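Long-range contacts in LAE5 (Uncultured bacterium, PDB 5JD3), which probably hydrolyses ester bonds as a GDSL-family (SGNH-type) esterase from a lake metagenome: residues 29-35 with 77-83; 37-42 with 53-59. All coordinates share one frame; numbering follows the deposited sequence.

Overall arrangement
Contact 1 (29-35 with 77-83) is the deeper of the two: 11 of its 14 touching residues are buried, and it pairs the edge strand 77-82 of the parallel sheet with its inner neighbour 29-34. Contact 2 (37-42 with 53-59) is partly buried and brings the short helix 36-39 and the turn after it against the loop that leads into helix 59-70. Backbone ladder bonds and aliphatic side chains make contact 1, whereas contact 2 relies on turn carbonyls, glycines, a hydroxyl pair and a water. Their centres are about 9 Å apart, and they meet at N80, whose ND2 donates to the carbonyl oxygens of both T38 and H55.

Contact 1 (29-35 with 77-83); sequences KLVIIGD and RLVNQGN
K29 and R77 run side by side off one face of a parallel strand pair. The K29 aliphatic chain lies alongside that of R77, CD of K29 being 3.7 Å from R77 NE, and the bend at chi3 (76°) brings NZ over the centre of the guanidinium, 3.9 Å above its plane. The closeness of the two cations is probably offset by E49, which forms a salt bridge with R77, while K29 NZ donates to the L102 carbonyl. V79 continues this row, its CG2 touching K29 CD at 3.7 Å while V31 CG2 packs on V79 CB at 3.8 Å. Further along, V31 CG1 meets the bent chain of Q81, and I33 CG1 presses on the Q81 carbonyl oxygen. On the reverse face L30 CD2 approaches L78 CG at 4.2 Å, and I32 CD1 reaches L78 CD2. The strand axes are inclined by 15°, and the ladder between them is straightest at I32 N to V79 O (2.8 Å, 173° at the hydrogen). N80 OD1 accepts from G82 N at 2.9 Å, an Asx turn, while its ND2 donates to the T38 and H55 carbonyls. With helix 59-70 between them, the strands form a beta-alpha-beta unit of the flavodoxin-like alpha/beta/alpha sandwich of SGNH hydrolases, order 2-1-3-4-5 and all parallel; strand 106-110 flanks 29-34, helix 88-100 packs on I33 and Q81, and helix 59-70 on I32 and L78.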
# COMPACT_ATOMS: atom_id res chain seq x y z
N LYS A 29 2.77 5.96 -15.97
CA LYS A 29 1.54 5.82 -15.20
C LYS A 29 1.71 4.82 -14.06
O LYS A 29 2.02 3.65 -14.29
CB LYS A 29 0.37 5.41 -16.09
CG LYS A 29 -0.86 5.00 -15.29
CD LYS A 29 -2.15 5.22 -16.07
CE LYS A 29 -2.36 4.16 -17.13
NZ LYS A 29 -3.76 4.15 -17.64
N LEU A 30 1.50 5.28 -12.84
CA LEU A 30 1.60 4.43 -11.66
C LEU A 30 0.22 4.09 -11.10
O LEU A 30 -0.56 4.97 -10.77
CB LEU A 30 2.45 5.11 -10.58
CG LEU A 30 2.41 4.47 -9.19
CD1 LEU A 30 2.97 3.06 -9.21
CD2 LEU A 30 3.15 5.34 -8.18
N VAL A 31 -0.06 2.79 -11.01
CA VAL A 31 -1.32 2.33 -10.43
C VAL A 31 -1.08 1.80 -9.02
O VAL A 31 -0.31 0.86 -8.82
CB VAL A 31 -1.97 1.23 -11.29
CG1 VAL A 31 -3.07 0.53 -10.52
CG2 VAL A 31 -2.52 1.83 -12.58
N ILE A 32 -1.75 2.41 -8.05
CA ILE A 32 -1.62 2.00 -6.65
C ILE A 32 -2.90 1.33 -6.17
O ILE A 32 -3.97 1.94 -6.17
CB ILE A 32 -1.28 3.20 -5.75
CG1 ILE A 32 -0.06 3.94 -6.29
CG2 ILE A 32 -1.05 2.74 -4.32
CD1 ILE A 32 0.28 5.20 -5.52
N ILE A 33 -2.78 0.07 -5.76
CA ILE A 33 -3.94 -0.73 -5.40
C ILE A 33 -3.80 -1.30 -3.99
O ILE A 33 -2.71 -1.65 -3.55
CB ILE A 33 -4.14 -1.88 -6.43
CG1 ILE A 33 -5.42 -2.67 -6.13
CG2 ILE A 33 -2.93 -2.80 -6.46
CD1 ILE A 33 -5.74 -3.72 -7.17
N GLY A 34 -4.92 -1.37 -3.26
CA GLY A 34 -4.91 -1.88 -1.91
C GLY A 34 -6.25 -1.73 -1.20
O GLY A 34 -7.30 -1.71 -1.83
N ASP A 35 -6.20 -1.64 0.13
CA ASP A 35 -7.41 -1.53 0.94
C ASP A 35 -7.82 -0.08 1.18
O ASP A 35 -7.56 0.79 0.36
CB ASP A 35 -7.23 -2.27 2.27
CG ASP A 35 -5.90 -1.97 2.92
OD1 ASP A 35 -5.44 -0.81 2.87
OD2 ASP A 35 -5.30 -2.91 3.50
N ARG A 77 1.60 10.09 -13.84
CA ARG A 77 0.16 9.86 -13.86
C ARG A 77 -0.23 8.79 -12.84
O ARG A 77 -0.04 7.60 -13.07
CB ARG A 77 -0.27 9.45 -15.26
CG ARG A 77 -1.77 9.28 -15.47
CD ARG A 77 -2.04 8.86 -16.90
NE ARG A 77 -3.44 8.49 -17.12
CZ ARG A 77 -3.92 8.04 -18.28
NH1 ARG A 77 -3.11 7.91 -19.32
NH2 ARG A 77 -5.20 7.73 -18.39
N LEU A 78 -0.77 9.22 -11.70
CA LEU A 78 -1.09 8.30 -10.61
C LEU A 78 -2.55 7.87 -10.62
O LEU A 78 -3.45 8.67 -10.86
CB LEU A 78 -0.74 8.93 -9.26
CG LEU A 78 0.69 8.70 -8.75
CD1 LEU A 78 1.71 9.46 -9.59
CD2 LEU A 78 0.80 9.08 -7.28
N VAL A 79 -2.78 6.58 -10.35
CA VAL A 79 -4.12 6.02 -10.31
C VAL A 79 -4.39 5.33 -8.98
O VAL A 79 -3.61 4.49 -8.53
CB VAL A 79 -4.33 4.99 -11.44
CG1 VAL A 79 -5.80 4.61 -11.54
CG2 VAL A 79 -3.83 5.54 -12.77
N ASN A 80 -5.50 5.68 -8.34
CA ASN A 80 -5.89 5.06 -7.08
C ASN A 80 -6.89 3.93 -7.31
O ASN A 80 -8.01 4.17 -7.76
CB ASN A 80 -6.47 6.10 -6.12
CG ASN A 80 -6.65 5.56 -4.70
OD1 ASN A 80 -6.69 4.35 -4.48
ND2 ASN A 80 -6.77 6.46 -3.74
N GLN A 81 -6.48 2.70 -7.00
CA GLN A 81 -7.36 1.55 -7.14
C GLN A 81 -7.56 0.84 -5.81
O GLN A 81 -7.67 -0.38 -5.75
CB GLN A 81 -6.80 0.57 -8.18
CG GLN A 81 -6.99 1.03 -9.62
CD GLN A 81 -8.45 1.09 -10.01
OE1 GLN A 81 -9.17 0.10 -9.94
NE2 GLN A 81 -8.90 2.27 -10.44
N GLY A 82 -7.61 1.63 -4.73
CA GLY A 82 -7.81 1.08 -3.40
C GLY A 82 -9.27 0.83 -3.08
O GLY A 82 -10.12 1.69 -3.30
N ASN A 83 -9.56 -0.37 -2.57
CA ASN A 83 -10.91 -0.73 -2.16
C ASN A 83 -10.95 -1.13 -0.69
O ASN A 83 -10.24 -2.04 -0.27
CB ASN A 83 -11.45 -1.88 -3.02
CG ASN A 83 -11.75 -1.46 -4.44
OD1 ASN A 83 -11.38 -0.36 -4.87
ND2 ASN A 83 -12.42 -2.33 -5.19

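Contact 2 (37-42 with 53-59)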
# COMPACT_ATOMS: atom_id res chain seq x y z
N ILE A 37 -6.71 2.06 3.23
CA ILE A 37 -5.57 2.95 3.42
C ILE A 37 -5.15 3.53 2.07
O ILE A 37 -4.67 4.66 1.99
CB ILE A 37 -4.39 2.21 4.08
CG1 ILE A 37 -4.83 1.57 5.39
CG2 ILE A 37 -3.23 3.17 4.33
CD1 ILE A 37 -5.39 2.57 6.39
N THR A 38 -5.36 2.76 1.01
CA THR A 38 -5.15 3.24 -0.35
C THR A 38 -6.38 3.99 -0.85
O THR A 38 -6.27 5.07 -1.44
CB THR A 38 -4.82 2.09 -1.32
OG1 THR A 38 -3.67 1.38 -0.84
CG2 THR A 38 -4.53 2.63 -2.71
N ASP A 39 -7.55 3.41 -0.60
CA ASP A 39 -8.84 3.99 -0.97
C ASP A 39 -8.96 5.43 -0.46
O ASP A 39 -9.09 6.36 -1.25
CB ASP A 39 -9.98 3.14 -0.42
CG ASP A 39 -11.33 3.49 -1.02
OD1 ASP A 39 -11.53 4.63 -1.48
OD2 ASP A 39 -12.22 2.60 -1.03
N ALA A 40 -8.94 5.57 0.86
CA ALA A 40 -8.98 6.88 1.52
C ALA A 40 -10.21 7.70 1.14
O ALA A 40 -10.17 8.93 1.14
CB ALA A 40 -7.71 7.66 1.21
N GLY A 41 -11.31 7.02 0.81
CA GLY A 41 -12.57 7.68 0.55
C GLY A 41 -12.70 8.32 -0.82
O GLY A 41 -13.45 9.28 -0.99
N ARG A 42 -11.97 7.79 -1.80
CA ARG A 42 -12.05 8.28 -3.17
C ARG A 42 -13.43 8.02 -3.76
O ARG A 42 -14.16 7.15 -3.29
CB ARG A 42 -10.98 7.63 -4.04
CG ARG A 42 -11.21 6.15 -4.29
CD ARG A 42 -10.06 5.52 -5.07
NE ARG A 42 -10.24 4.09 -5.25
CZ ARG A 42 -10.79 3.53 -6.33
NH1 ARG A 42 -11.23 4.29 -7.32
NH2 ARG A 42 -10.91 2.21 -6.40
N ASN A 53 -11.74 14.46 -6.20
CA ASN A 53 -11.70 13.32 -5.29
C ASN A 53 -11.53 11.99 -6.02
O ASN A 53 -12.30 11.06 -5.83
CB ASN A 53 -12.95 13.28 -4.41
CG ASN A 53 -12.81 12.34 -3.23
OD1 ASN A 53 -11.70 12.00 -2.83
ND2 ASN A 53 -13.93 11.91 -2.67
N ALA A 54 -10.50 11.92 -6.86
CA ALA A 54 -10.20 10.68 -7.57
C ALA A 54 -9.16 9.87 -6.81
O ALA A 54 -9.02 8.67 -7.02
CB ALA A 54 -9.70 10.98 -8.98
N HIS A 55 -8.45 10.53 -5.90
CA HIS A 55 -7.37 9.90 -5.15
C HIS A 55 -7.66 9.83 -3.65
O HIS A 55 -6.90 9.23 -2.89
CB HIS A 55 -6.06 10.64 -5.38
CG HIS A 55 -5.51 10.48 -6.77
ND1 HIS A 55 -4.47 11.24 -7.25
CD2 HIS A 55 -5.86 9.63 -7.77
CE1 HIS A 55 -4.20 10.88 -8.49
NE2 HIS A 55 -5.03 9.91 -8.83
N GLY A 56 -8.76 10.44 -3.23
CA GLY A 56 -9.12 10.44 -1.82
C GLY A 56 -8.35 11.48 -1.03
O GLY A 56 -7.87 12.47 -1.59
N SER A 57 -8.22 11.26 0.27
CA SER A 57 -7.53 12.19 1.15
C SER A 57 -6.45 11.49 1.97
O SER A 57 -6.16 11.89 3.10
CB SER A 57 -8.52 12.89 2.07
OG SER A 57 -9.18 11.97 2.91
N GLY A 58 -5.85 10.46 1.39
CA GLY A 58 -4.83 9.68 2.07
C GLY A 58 -3.45 9.86 1.45
O GLY A 58 -3.17 10.88 0.84
N TYR A 59 -2.60 8.84 1.61
CA TYR A 59 -1.21 8.94 1.18
C TYR A 59 -1.09 8.98 -0.35
O TYR A 59 -0.17 9.60 -0.88
CB TYR A 59 -0.38 7.78 1.75
CG TYR A 59 -0.57 6.45 1.06
CD1 TYR A 59 0.27 6.06 0.02
CD2 TYR A 59 -1.56 5.56 1.46
CE1 TYR A 59 0.12 4.83 -0.61
CE2 TYR A 59 -1.72 4.34 0.84
CZ TYR A 59 -0.88 3.98 -0.19
OH TYR A 59 -1.04 2.76 -0.81
O HOH W 1 -11.37 7.34 -7.80
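I37 meets the Y59 ring at its edge: I37 O lies near the ring plane, 3.2 Å from Y59 CE2, and the two side chains cross at about a right angle, with I37 CG2 on CE2. T38 OG1 and Y59 OH share a hydrogen bond of 3.0 Å; chi1 of 77° holds the tyrosine CG between its backbone N and carbonyl carbon, from where the ring reaches back to the helix. A phenylalanine in place of Y59 would probably leave T38 OG1 without this hydroxyl mate. D39 opens a type I' turn ending at R42, and its OD1 accepts from R42 N (3.2 Å), an Asx motif. Helix 36-39 follows strand 29-34 directly and carries S36, consistent with the nucleophile of a Ser-His-Asp triad as in other GDSL-type hydrolases. A40 points its CB at G58 N, 3.4 Å away, and its carbonyl accepts from S57 N; G56 and G58 leave no side chain to collide. G41 O takes a bond from N53 ND2 (3.2 Å), the oxygen lying 19° out of the N53 amide plane. R42 lays CB against A54 O at 3.7 Å, and a water in its guanidinium plane links NH1 to A54 O, while NE donates to G82 O.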